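PDB 6BJA: acetyl-CoA acetyltransferase A from Ascaris suum, which probably catalyses the reversible thiolase reaction, in which a 3-ketoacyl-CoA and coenzyme A give acetyl-CoA and a shortened acyl-CoA. Local coordinates for residues 10-15 with 276-281; 18-23 with 202-207; 62-67 with 121-126; 319-324 with 362-367. All blocks are in the same frame, centred on the assembly; numbering follows the deposited sequence.

Contact 1: 10-15 with 276-281; sequences DVYILS and LKPIAK
I13 is gripped by two successive residues of the facing segment, I279 and A280. I13 N donates to A280 O at 2.8 Å, and I13 O receives I279 N at 3.0 Å together with a weaker bond from A280 N. Because I279 and A280 both face I13, the pairing is a classic beta bulge, with I13-A280 as an antiparallel hydrogen-bonded pair and Y12-K281 as the adjoining non-hydrogen-bonded one. Apolar packing gathers round the bulge: I279 CG1 lies 4.0 Å from I13 CG2, and P278 CG approaches Y12 CD2 to 3.6 Å at an oblique angle. L14 starts away from the partner, but its methyls swing back, CD2 meeting P278 CB and CD1 meeting L276 CD1 at 3.9 Å, with the L14 and L276 side chains roughly perpendicular. On this side a water spans L14 O and K277 O. The D10, Y12 and K281 end is polar and more open to solvent. K281 leaves its backbone with CG anti to N (chi1 -172°), runs out extended and passes obliquely over the tyrosine ring; CG sits 4.3 Å from the Y12 ring centroid, an off-centre CH-pi contact. Its NZ then forms a salt bridge to D10 OD2 at 3.1 Å, reached from above the carboxylate plane, while a water hydrogen-bonded to Y12 OH makes only a weak link to the amine. Strand 11-23 lies between strands 257-267 and 280-289 in the sheet; I13 and I279 both touch V369 of helix 357-371, whereas Y12 and P278 meet V271 of helix 268-274.

Contact 2: 18-23 with 202-207; sequences RTPIAS and KEVVPV
The guanidinium of R18 has the CG2 methyl of V204 over the centre of one face, 3.7 Å above its plane, and a carboxylate oxygen of E203 at its edge. E203 OE1 lies only 4° out of the guanidinium plane and accepts R18 NE through its anti lone pair in a 2.8 Å salt bridge; the two flat groups stand 81° apart. That same oxygen also binds T367, while R18 NH1 has a salt bridge to D222 and the arginine makes a cation-pi contact with F200, so several partners fix the group. With CG between its backbone N and carbonyl carbon (chi1 68°), the R18 chain runs extended from CG to NE toward E203. Backbone bonds fasten the same residue: R18 N to E203 O and V205 N to R18 O, both 2.9 Å, bracket V204 in a single bridge. Beside it P20 CG packs on V204 CG1 at 3.7 Å, and T19 CG2 on V207 CG2 at 3.6 Å. V205 O is buried by P20 and has no polar partner in the model. The R-T-P sequence, in the later half of strand 11-23, is familiar from thiolases; here it joins that strand to the loop that follows helix 177-197.

Contact 3: 62-67 with 121-126; sequences NVLSAG and GSESMS
The carboxylate of E123 is held by two consecutive backbone N-H groups of the facing loop, one to each oxygen. V63 N reaches E123 OE1 at 2.9 Å on its syn lone pair, and L64 N reaches E123 OE2 at 2.8 Å, also on the syn side but 20° out of the carboxylate plane. This two-pronged grip depends on the bend of the glutamate at chi2 (80°), which folds the acid across toward the loop instead of letting it run straight out from the strand. L64, the second donor, is also the centre of an inverse gamma turn. Strand 57-61, from which the loop emerges, runs parallel to strand 116-124 in the sheet of the thiolase fold, and just beyond its end the side chain of N62 carries the pairing on: N62 ND2 donates to S122 O at 2.9 Å, with the acceptor lying in the amide plane. A water sits between the two segments, donating to E123 OE2 at 2.7 Å and accepting from S124 N at 2.8 Å and N62 ND2 at 3.1 Å. OE1 has a further donor in G358 N, at the start of helix 357-371, and this collection of N-H groups would probably favour the ionised acid. Further along, L64 CD1 meets M125 CG at 4.2 Å, and the M125 side chain lies about 6 Å from bound coenzyme A. Beyond the turn, G67 N and G67 O bond to D151 and R150 of the second subunit.

Contact 4: 319-324 with 362-367; sequences LWEINE and ARIVVT
E321 projects from strand 319-322 directly onto helix 357-371, in an alpha/beta layer of the thiolase fold. The two segments run nearly antiparallel, at 162°, with their axes 8.7 Å apart. The contact is made by side chains, with no direct hydrogen bond across it. E321 CB sits 4.0 Å from I364 CB and E321 CG 3.6 Å from I364 O, the side chains passing antiparallel to one another. A bend at chi2 (-74°) lays the carboxylate along the helix, where E321 OE2 meets the T367 CG2 methyl at 3.6 Å. At 4.3 Å, R363 NH1 is too far from E321 OE1 for a salt bridge; a water lies between them and accepts from R363 NH1 at 2.8 Å. N323 follows where the strand has ended and opens the N-E-A-F sequence characteristic of thiolases; in relatives this asparagine holds a water that, with the histidine, forms an oxyanion hole, and N323 probably does the same beside H355, which it touches. Across the contact N323 ND2 rests on I364 CG2 at 3.7 Å, the side chains crossing at about a right angle. The helix orders its own polar groups: I364 CG2 lies over one face of the R363 guanidinium toward its rim, and T367 OG1, which is also hydrogen-bonded to E203, accepts from R363 NH1 at 2.9 Å, only 6° out of the guanidinium plane.

Overall arrangement
All four contacts reach one mixed sheet. Contacts 1 and 2 share strand 11-23, their centres 21 Å apart. Helix 357-371 ties contact 4 to contact 2, whose centre is 15 Å away: E203 OE1 and T367 OG1 are 2.8 Å apart, a probable hydrogen bond, and R18 CD packs on R363 CD at 3.5 Å. Contact 3 touches contact 2 where S126 OG comes 4.0 Å from S23 O. Contacts 3 and 4 approach the predicted proton acceptor H355, the side chain of N323 about 3 Å and that of M125 about 6 Å from its side chain; these two side chains lie about 7 Å and 6 Å from bound coenzyme A. Contact 1 lies far from both sites.

Contact 1: 10-15 with 276-281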
loop_
_atom_site.group_PDB
_atom_site.type_symbol
_atom_site.label_atom_id
_atom_site.label_comp_id
_atom_site.label_asym_id
_atom_site.label_seq_id
_atom_site.Cartn_x
_atom_site.Cartn_y
_atom_site.Cartn_z
ATOM N N ASP A 10 2.007 -6.709 -51.272
ATOM C CA ASP A 10 1.494 -5.399 -50.936
ATOM C C ASP A 10 0.657 -5.529 -49.675
ATOM O O ASP A 10 0.165 -6.609 -49.372
ATOM C CB ASP A 10 0.649 -4.835 -52.071
ATOM C CG ASP A 10 1.463 -4.490 -53.293
ATOM O OD1 ASP A 10 2.707 -4.527 -53.216
ATOM O OD2 ASP A 10 0.848 -4.173 -54.329
ATOM N N VAL A 11 0.485 -4.419 -48.964
ATOM C CA VAL A 11 -0.220 -4.406 -47.690
ATOM C C VAL A 11 -1.494 -3.577 -47.768
ATOM O O VAL A 11 -1.453 -2.380 -48.031
ATOM C CB VAL A 11 0.685 -3.834 -46.585
ATOM C CG1 VAL A 11 -0.025 -3.784 -45.248
ATOM C CG2 VAL A 11 1.955 -4.664 -46.461
ATOM N N TYR A 12 -2.629 -4.232 -47.545
ATOM C CA TYR A 12 -3.917 -3.539 -47.564
ATOM C C TYR A 12 -4.553 -3.488 -46.193
ATOM O O TYR A 12 -4.360 -4.384 -45.377
ATOM C CB TYR A 12 -4.870 -4.222 -48.539
ATOM C CG TYR A 12 -4.434 -4.067 -49.969
ATOM C CD1 TYR A 12 -3.595 -5.005 -50.553
ATOM C CD2 TYR A 12 -4.851 -2.986 -50.731
ATOM C CE1 TYR A 12 -3.186 -4.874 -51.869
ATOM C CE2 TYR A 12 -4.441 -2.838 -52.041
ATOM C CZ TYR A 12 -3.610 -3.791 -52.603
ATOM O OH TYR A 12 -3.202 -3.646 -53.904
ATOM N N ILE A 13 -5.299 -2.412 -45.952
ATOM C CA ILE A 13 -6.140 -2.278 -44.774
ATOM C C ILE A 13 -7.544 -2.732 -45.153
ATOM O O ILE A 13 -8.148 -2.135 -46.035
ATOM C CB ILE A 13 -6.163 -0.818 -44.284
ATOM C CG1 ILE A 13 -4.763 -0.404 -43.826
ATOM C CG2 ILE A 13 -7.156 -0.635 -43.153
ATOM C CD1 ILE A 13 -4.580 1.067 -43.554
ATOM N N LEU A 14 -8.049 -3.772 -44.503
ATOM C CA LEU A 14 -9.401 -4.268 -44.786
ATOM C C LEU A 14 -10.442 -3.589 -43.921
ATOM O O LEU A 14 -11.589 -3.429 -44.346
ATOM C CB LEU A 14 -9.484 -5.764 -44.570
ATOM C CG LEU A 14 -8.556 -6.629 -45.422
ATOM C CD1 LEU A 14 -8.878 -8.099 -45.200
ATOM C CD2 LEU A 14 -8.669 -6.270 -46.902
ATOM N N SER A 15 -10.044 -3.191 -42.716
ATOM C CA SER A 15 -10.943 -2.584 -41.759
ATOM C C SER A 15 -10.147 -1.745 -40.785
ATOM O O SER A 15 -8.953 -1.989 -40.584
ATOM C CB SER A 15 -11.748 -3.638 -41.005
ATOM O OG SER A 15 -10.896 -4.494 -40.266
ATOM N N LEU A 276 -11.736 -9.354 -52.429
ATOM C CA LEU A 276 -11.997 -8.350 -51.408
ATOM C C LEU A 276 -11.925 -6.927 -51.930
ATOM O O LEU A 276 -11.316 -6.652 -52.966
ATOM C CB LEU A 276 -11.002 -8.502 -50.253
ATOM C CG LEU A 276 -10.925 -9.882 -49.621
ATOM C CD1 LEU A 276 -9.927 -9.890 -48.476
ATOM C CD2 LEU A 276 -12.307 -10.349 -49.140
ATOM N N LYS A 277 -12.556 -6.030 -51.174
ATOM C CA LYS A 277 -12.565 -4.604 -51.431
ATOM C C LYS A 277 -11.899 -3.873 -50.279
ATOM O O LYS A 277 -12.572 -3.277 -49.441
ATOM C CB LYS A 277 -13.997 -4.089 -51.597
ATOM C CG LYS A 277 -14.633 -4.414 -52.949
ATOM C CD LYS A 277 -15.938 -3.618 -53.174
ATOM C CE LYS A 277 -15.774 -2.129 -52.822
ATOM N NZ LYS A 277 -16.829 -1.255 -53.395
ATOM N N PRO A 278 -10.567 -3.922 -50.223
ATOM C CA PRO A 278 -9.890 -3.214 -49.134
ATOM C C PRO A 278 -10.202 -1.724 -49.131
ATOM O O PRO A 278 -10.469 -1.144 -50.190
ATOM C CB PRO A 278 -8.412 -3.451 -49.429
ATOM C CG PRO A 278 -8.346 -3.811 -50.870
ATOM C CD PRO A 278 -9.620 -4.530 -51.168
ATOM N N ILE A 279 -10.154 -1.092 -47.962
ATOM C CA ILE A 279 -10.475 0.324 -47.894
ATOM C C ILE A 279 -9.257 1.225 -48.078
ATOM O O ILE A 279 -9.398 2.369 -48.502
ATOM C CB ILE A 279 -11.215 0.663 -46.586
ATOM C CG1 ILE A 279 -10.366 0.383 -45.343
ATOM C CG2 ILE A 279 -12.534 -0.120 -46.559
ATOM C CD1 ILE A 279 -11.079 0.768 -44.044
ATOM N N ALA A 280 -8.059 0.708 -47.825
ATOM C CA ALA A 280 -6.864 1.503 -48.034
ATOM C C ALA A 280 -5.665 0.593 -48.267
ATOM O O ALA A 280 -5.720 -0.613 -48.040
ATOM C CB ALA A 280 -6.625 2.412 -46.845
ATOM N N LYS A 281 -4.579 1.199 -48.726
ATOM C CA LYS A 281 -3.327 0.509 -48.977
ATOM C C LYS A 281 -2.227 1.187 -48.168
ATOM O O LYS A 281 -2.170 2.410 -48.117
ATOM C CB LYS A 281 -3.011 0.548 -50.477
ATOM C CG LYS A 281 -1.837 -0.282 -50.891
ATOM C CD LYS A 281 -1.686 -0.302 -52.397
ATOM C CE LYS A 281 -0.623 -1.304 -52.827
ATOM N NZ LYS A 281 -0.525 -1.441 -54.309
HETATM O O HOH W 1 -3.779 -1.137 -55.210
HETATM O O HOH W 2 -12.201 -4.357 -46.824
#

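Contact 2: 18-23 with 202-207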
loop_
_atom_site.group_PDB
_atom_site.type_symbol
_atom_site.label_atom_id
_atom_site.label_comp_id
_atom_site.label_asym_id
_atom_site.label_seq_id
_atom_site.Cartn_x
_atom_site.Cartn_y
_atom_site.Cartn_z
ATOM N N ARG A 18 -12.573 1.966 -34.102
ATOM C CA ARG A 18 -12.141 2.380 -32.776
ATOM C C ARG A 18 -13.312 2.484 -31.813
ATOM O O ARG A 18 -14.427 2.686 -32.226
ATOM C CB ARG A 18 -11.430 3.727 -32.867
ATOM C CG ARG A 18 -12.347 4.901 -33.240
ATOM C CD ARG A 18 -11.579 6.191 -33.207
ATOM N NE ARG A 18 -12.351 7.421 -33.401
ATOM C CZ ARG A 18 -12.936 8.119 -32.437
ATOM N NH1 ARG A 18 -12.957 7.684 -31.192
ATOM N NH2 ARG A 18 -13.508 9.287 -32.723
ATOM N N THR A 19 -13.052 2.346 -30.524
ATOM C CA THR A 19 -14.027 2.711 -29.521
ATOM C C THR A 19 -14.142 4.221 -29.467
ATOM O O THR A 19 -13.230 4.943 -29.889
ATOM C CB THR A 19 -13.641 2.198 -28.124
ATOM O OG1 THR A 19 -12.465 2.899 -27.686
ATOM C CG2 THR A 19 -13.408 0.707 -28.106
ATOM N N PRO A 20 -15.256 4.729 -28.932
ATOM C CA PRO A 20 -15.218 6.094 -28.432
ATOM C C PRO A 20 -14.133 6.165 -27.371
ATOM O O PRO A 20 -13.800 5.148 -26.733
ATOM C CB PRO A 20 -16.592 6.307 -27.812
ATOM C CG PRO A 20 -17.420 5.121 -28.282
ATOM C CD PRO A 20 -16.431 4.018 -28.444
ATOM N N ILE A 21 -13.603 7.354 -27.168
ATOM C CA ILE A 21 -12.549 7.566 -26.184
ATOM C C ILE A 21 -13.184 8.156 -24.931
ATOM O O ILE A 21 -13.858 9.183 -25.008
ATOM C CB ILE A 21 -11.455 8.484 -26.734
ATOM C CG1 ILE A 21 -10.777 7.840 -27.951
ATOM C CG2 ILE A 21 -10.455 8.798 -25.656
ATOM C CD1 ILE A 21 -9.918 8.792 -28.747
ATOM N N ALA A 22 -13.012 7.497 -23.788
ATOM C CA ALA A 22 -13.639 7.943 -22.546
ATOM C C ALA A 22 -12.647 8.699 -21.669
ATOM O O ALA A 22 -11.420 8.522 -21.772
ATOM C CB ALA A 22 -14.235 6.759 -21.778
ATOM N N SER A 23 -13.187 9.581 -20.836
ATOM C CA SER A 23 -12.384 10.313 -19.873
ATOM C C SER A 23 -11.852 9.422 -18.750
ATOM O O SER A 23 -12.305 8.304 -18.520
ATOM C CB SER A 23 -13.192 11.452 -19.273
ATOM O OG SER A 23 -13.586 12.334 -20.307
ATOM N N LYS A 202 -18.437 6.162 -39.469
ATOM C CA LYS A 202 -17.885 4.984 -40.162
ATOM C C LYS A 202 -16.921 4.193 -39.305
ATOM O O LYS A 202 -16.696 3.014 -39.569
ATOM C CB LYS A 202 -17.146 5.373 -41.442
ATOM C CG LYS A 202 -18.061 6.047 -42.476
ATOM C CD LYS A 202 -17.330 6.345 -43.780
ATOM C CE LYS A 202 -16.285 7.428 -43.602
ATOM N NZ LYS A 202 -15.616 7.767 -44.918
ATOM N N GLU A 203 -16.320 4.851 -38.318
ATOM C CA GLU A 203 -15.199 4.267 -37.585
ATOM C C GLU A 203 -15.474 3.866 -36.150
ATOM O O GLU A 203 -14.776 3.004 -35.619
ATOM C CB GLU A 203 -14.022 5.255 -37.592
ATOM C CG GLU A 203 -14.136 6.460 -36.656
ATOM C CD GLU A 203 -13.128 7.532 -37.021
ATOM O OE1 GLU A 203 -12.268 7.916 -36.164
ATOM O OE2 GLU A 203 -13.205 8.011 -38.184
ATOM N N VAL A 204 -16.427 4.519 -35.496
ATOM C CA VAL A 204 -16.670 4.276 -34.075
ATOM C C VAL A 204 -17.592 3.102 -33.866
ATOM O O VAL A 204 -18.656 3.007 -34.512
ATOM C CB VAL A 204 -17.255 5.536 -33.375
ATOM C CG1 VAL A 204 -17.657 5.226 -31.945
ATOM C CG2 VAL A 204 -16.215 6.635 -33.339
ATOM N N VAL A 205 -17.206 2.220 -32.957
ATOM C CA VAL A 205 -18.040 1.087 -32.586
ATOM C C VAL A 205 -18.479 1.296 -31.136
ATOM O O VAL A 205 -17.669 1.629 -30.264
ATOM C CB VAL A 205 -17.279 -0.226 -32.816
ATOM C CG1 VAL A 205 -16.773 -0.236 -34.242
ATOM C CG2 VAL A 205 -16.127 -0.345 -31.907
ATOM N N PRO A 206 -19.782 1.156 -30.868
ATOM C CA PRO A 206 -20.236 1.454 -29.513
ATOM C C PRO A 206 -19.790 0.403 -28.521
ATOM O O PRO A 206 -19.653 -0.769 -28.895
ATOM C CB PRO A 206 -21.761 1.457 -29.651
ATOM C CG PRO A 206 -22.021 0.526 -30.787
ATOM C CD PRO A 206 -20.904 0.800 -31.762
ATOM N N VAL A 207 -19.581 0.826 -27.277
ATOM C CA VAL A 207 -19.103 -0.056 -26.214
ATOM C C VAL A 207 -20.173 -0.213 -25.157
ATOM O O VAL A 207 -20.578 0.740 -24.495
ATOM C CB VAL A 207 -17.802 0.474 -25.556
ATOM C CG1 VAL A 207 -17.364 -0.460 -24.432
ATOM C CG2 VAL A 207 -16.725 0.638 -26.607
#

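Contact 3: 62-67 with 121-126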
loop_
_atom_site.group_PDB
_atom_site.type_symbol
_atom_site.label_atom_id
_atom_site.label_comp_id
_atom_site.label_asym_id
_atom_site.label_seq_id
_atom_site.Cartn_x
_atom_site.Cartn_y
_atom_site.Cartn_z
ATOM N N ASN A 62 0.380 -1.338 -26.085
ATOM C CA ASN A 62 -0.081 -1.061 -24.731
ATOM C C ASN A 62 1.095 -0.581 -23.917
ATOM O O ASN A 62 2.161 -1.167 -23.993
ATOM C CB ASN A 62 -0.692 -2.316 -24.086
ATOM C CG ASN A 62 -1.105 -2.089 -22.650
ATOM O OD1 ASN A 62 -0.405 -2.487 -21.704
ATOM N ND2 ASN A 62 -2.260 -1.465 -22.466
ATOM N N VAL A 63 0.908 0.500 -23.171
ATOM C CA VAL A 63 1.972 1.083 -22.368
ATOM C C VAL A 63 1.887 0.662 -20.896
ATOM O O VAL A 63 2.879 0.201 -20.325
ATOM C CB VAL A 63 1.945 2.616 -22.478
ATOM C CG1 VAL A 63 3.091 3.232 -21.660
ATOM C CG2 VAL A 63 2.014 3.030 -23.942
ATOM N N LEU A 64 0.723 0.845 -20.273
ATOM C CA LEU A 64 0.581 0.626 -18.845
ATOM C C LEU A 64 0.037 -0.775 -18.626
ATOM O O LEU A 64 -1.155 -0.991 -18.374
ATOM C CB LEU A 64 -0.311 1.705 -18.227
ATOM C CG LEU A 64 0.224 3.117 -18.486
ATOM C CD1 LEU A 64 -0.829 4.152 -18.225
ATOM C CD2 LEU A 64 1.476 3.380 -17.653
ATOM N N SER A 65 0.957 -1.728 -18.709
ATOM C CA SER A 65 0.577 -3.136 -18.712
ATOM C C SER A 65 0.444 -3.712 -17.307
ATOM O O SER A 65 0.083 -4.882 -17.157
ATOM C CB SER A 65 1.603 -3.930 -19.502
ATOM O OG SER A 65 2.869 -3.866 -18.863
ATOM N N ALA A 66 0.752 -2.926 -16.275
ATOM C CA ALA A 66 0.742 -3.472 -14.908
ATOM C C ALA A 66 -0.641 -3.936 -14.453
ATOM O O ALA A 66 -1.629 -3.182 -14.489
ATOM C CB ALA A 66 1.282 -2.451 -13.921
ATOM N N GLY A 67 -0.681 -5.178 -13.975
ATOM C CA GLY A 67 -1.880 -5.737 -13.381
ATOM C C GLY A 67 -2.806 -6.385 -14.374
ATOM O O GLY A 67 -3.853 -6.903 -13.989
ATOM N N GLY A 121 -4.274 -1.196 -30.736
ATOM C CA GLY A 121 -3.791 -0.630 -29.499
ATOM C C GLY A 121 -4.958 -0.511 -28.549
ATOM O O GLY A 121 -6.097 -0.310 -28.974
ATOM N N SER A 122 -4.660 -0.638 -27.262
ATOM C CA SER A 122 -5.650 -0.521 -26.208
ATOM C C SER A 122 -5.008 0.020 -24.957
ATOM O O SER A 122 -3.921 -0.409 -24.570
ATOM C CB SER A 122 -6.288 -1.865 -25.879
ATOM O OG SER A 122 -7.392 -1.670 -24.997
ATOM N N GLU A 123 -5.685 0.955 -24.309
ATOM C CA GLU A 123 -5.166 1.511 -23.082
ATOM C C GLU A 123 -6.300 1.859 -22.155
ATOM O O GLU A 123 -7.264 2.520 -22.560
ATOM C CB GLU A 123 -4.312 2.754 -23.358
ATOM C CG GLU A 123 -3.390 3.110 -22.201
ATOM C CD GLU A 123 -2.129 2.244 -22.171
ATOM O OE1 GLU A 123 -1.422 2.215 -23.206
ATOM O OE2 GLU A 123 -1.831 1.629 -21.118
ATOM N N SER A 124 -6.199 1.386 -20.915
ATOM C CA SER A 124 -7.121 1.782 -19.865
ATOM C C SER A 124 -6.327 2.518 -18.808
ATOM O O SER A 124 -5.827 1.918 -17.848
ATOM C CB SER A 124 -7.819 0.585 -19.248
ATOM O OG SER A 124 -8.727 0.994 -18.238
ATOM N N MET A 125 -6.212 3.822 -18.974
ATOM C CA MET A 125 -5.440 4.585 -18.026
ATOM C C MET A 125 -6.183 4.684 -16.694
ATOM O O MET A 125 -5.564 4.819 -15.634
ATOM C CB MET A 125 -5.097 5.942 -18.625
ATOM C CG MET A 125 -4.293 5.791 -19.905
ATOM S SD MET A 125 -3.786 7.301 -20.763
ATOM C CE MET A 125 -2.379 7.873 -19.768
ATOM N N SER A 126 -7.506 4.525 -16.737
ATOM C CA SER A 126 -8.311 4.467 -15.526
ATOM C C SER A 126 -7.892 3.366 -14.570
ATOM O O SER A 126 -8.127 3.467 -13.374
ATOM C CB SER A 126 -9.775 4.248 -15.880
ATOM O OG SER A 126 -10.315 5.383 -16.546
HETATM O O HOH W 3 -3.816 -0.004 -20.208
#

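Contact 4: 319-324 with 362-367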
loop_
_atom_site.group_PDB
_atom_site.type_symbol
_atom_site.label_atom_id
_atom_site.label_comp_id
_atom_site.label_asym_id
_atom_site.label_seq_id
_atom_site.Cartn_x
_atom_site.Cartn_y
_atom_site.Cartn_z
ATOM N N LEU A 319 -4.558 14.774 -46.660
ATOM C CA LEU A 319 -4.869 14.927 -45.247
ATOM C C LEU A 319 -3.743 14.414 -44.382
ATOM O O LEU A 319 -3.073 13.454 -44.741
ATOM C CB LEU A 319 -6.133 14.163 -44.862
ATOM C CG LEU A 319 -7.453 14.687 -45.403
ATOM C CD1 LEU A 319 -8.548 13.704 -44.961
ATOM C CD2 LEU A 319 -7.767 16.088 -44.931
ATOM N N TRP A 320 -3.622 15.038 -43.221
ATOM C CA TRP A 320 -2.617 14.706 -42.223
ATOM C C TRP A 320 -3.285 14.419 -40.905
ATOM O O TRP A 320 -4.236 15.104 -40.533
ATOM C CB TRP A 320 -1.626 15.860 -42.029
ATOM C CG TRP A 320 -0.933 16.270 -43.253
ATOM C CD1 TRP A 320 -1.401 17.129 -44.201
ATOM C CD2 TRP A 320 0.376 15.877 -43.676
ATOM N NE1 TRP A 320 -0.474 17.278 -45.200
ATOM C CE2 TRP A 320 0.620 16.513 -44.911
ATOM C CE3 TRP A 320 1.346 15.019 -43.148
ATOM C CZ2 TRP A 320 1.822 16.343 -45.604
ATOM C CZ3 TRP A 320 2.527 14.853 -43.840
ATOM C CH2 TRP A 320 2.745 15.493 -45.063
ATOM N N GLU A 321 -2.766 13.408 -40.194
ATOM C CA GLU A 321 -3.047 13.240 -38.779
ATOM C C GLU A 321 -1.736 13.347 -38.029
ATOM O O GLU A 321 -0.831 12.530 -38.261
ATOM C CB GLU A 321 -3.704 11.895 -38.466
ATOM C CG GLU A 321 -5.159 11.802 -38.843
ATOM C CD GLU A 321 -6.090 12.580 -37.923
ATOM O OE1 GLU A 321 -5.918 12.537 -36.690
ATOM O OE2 GLU A 321 -7.035 13.213 -38.430
ATOM N N ILE A 322 -1.640 14.327 -37.142
ATOM C CA ILE A 322 -0.486 14.450 -36.239
ATOM C C ILE A 322 -1.022 14.315 -34.835
ATOM O O ILE A 322 -1.876 15.076 -34.409
ATOM C CB ILE A 322 0.306 15.800 -36.400
ATOM C CG1 ILE A 322 1.387 15.943 -35.332
ATOM C CG2 ILE A 322 -0.615 17.018 -36.331
ATOM C CD1 ILE A 322 2.464 14.901 -35.414
ATOM N N ASN A 323 -0.579 13.294 -34.106
ATOM C CA ASN A 323 -1.178 13.082 -32.805
ATOM C C ASN A 323 -0.851 14.252 -31.889
ATOM O O ASN A 323 0.315 14.651 -31.755
ATOM C CB ASN A 323 -0.727 11.763 -32.171
ATOM C CG ASN A 323 -1.514 11.437 -30.907
ATOM O OD1 ASN A 323 -0.947 11.239 -29.824
ATOM N ND2 ASN A 323 -2.811 11.397 -31.036
ATOM N N GLU A 324 -1.886 14.782 -31.251
ATOM C CA GLU A 324 -1.758 16.009 -30.450
ATOM C C GLU A 324 -1.421 15.694 -29.005
ATOM O O GLU A 324 -2.259 15.877 -28.122
ATOM C CB GLU A 324 -3.044 16.841 -30.497
ATOM C CG GLU A 324 -3.449 17.222 -31.880
ATOM C CD GLU A 324 -4.732 18.033 -31.924
ATOM O OE1 GLU A 324 -5.498 18.062 -30.925
ATOM O OE2 GLU A 324 -4.982 18.595 -33.001
ATOM N N ALA A 362 -2.804 3.619 -33.519
ATOM C CA ALA A 362 -3.817 3.039 -34.391
ATOM C C ALA A 362 -5.042 3.955 -34.531
ATOM O O ALA A 362 -5.669 4.016 -35.590
ATOM C CB ALA A 362 -4.230 1.696 -33.866
ATOM N N ARG A 363 -5.365 4.679 -33.471
ATOM C CA ARG A 363 -6.547 5.528 -33.474
ATOM C C ARG A 363 -6.396 6.603 -34.559
ATOM O O ARG A 363 -7.342 6.856 -35.310
ATOM C CB ARG A 363 -6.777 6.156 -32.094
ATOM C CG ARG A 363 -8.217 6.604 -31.795
ATOM C CD ARG A 363 -8.599 7.910 -32.481
ATOM N NE ARG A 363 -7.757 9.027 -32.022
ATOM C CZ ARG A 363 -7.629 10.175 -32.676
ATOM N NH1 ARG A 363 -8.225 10.366 -33.841
ATOM N NH2 ARG A 363 -6.871 11.124 -32.164
ATOM N N ILE A 364 -5.220 7.224 -34.682
ATOM C CA ILE A 364 -5.092 8.252 -35.716
ATOM C C ILE A 364 -5.044 7.666 -37.129
ATOM O O ILE A 364 -5.504 8.298 -38.079
ATOM C CB ILE A 364 -3.870 9.181 -35.499
ATOM C CG1 ILE A 364 -2.522 8.457 -35.636
ATOM C CG2 ILE A 364 -4.010 9.869 -34.147
ATOM C CD1 ILE A 364 -1.288 9.425 -35.727
ATOM N N VAL A 365 -4.572 6.436 -37.280
ATOM C CA VAL A 365 -4.663 5.769 -38.577
ATOM C C VAL A 365 -6.126 5.496 -38.941
ATOM O O VAL A 365 -6.546 5.699 -40.090
ATOM C CB VAL A 365 -3.865 4.459 -38.598
ATOM C CG1 VAL A 365 -4.123 3.675 -39.871
ATOM C CG2 VAL A 365 -2.366 4.744 -38.449
ATOM N N VAL A 366 -6.914 5.024 -37.973
ATOM C CA VAL A 366 -8.342 4.815 -38.191
ATOM C C VAL A 366 -9.023 6.116 -38.619
ATOM O O VAL A 366 -9.737 6.142 -39.617
ATOM C CB VAL A 366 -9.022 4.235 -36.924
ATOM C CG1 VAL A 366 -10.540 4.244 -37.078
ATOM C CG2 VAL A 366 -8.511 2.830 -36.653
ATOM N N THR A 367 -8.795 7.205 -37.891
ATOM C CA THR A 367 -9.408 8.479 -38.230
ATOM C C THR A 367 -8.956 8.974 -39.599
ATOM O O THR A 367 -9.788 9.470 -40.400
ATOM C CB THR A 367 -9.102 9.490 -37.140
ATOM O OG1 THR A 367 -9.715 9.021 -35.929
ATOM C CG2 THR A 367 -9.644 10.871 -37.477
HETATM O O HOH W 4 -7.385 12.872 -34.687
#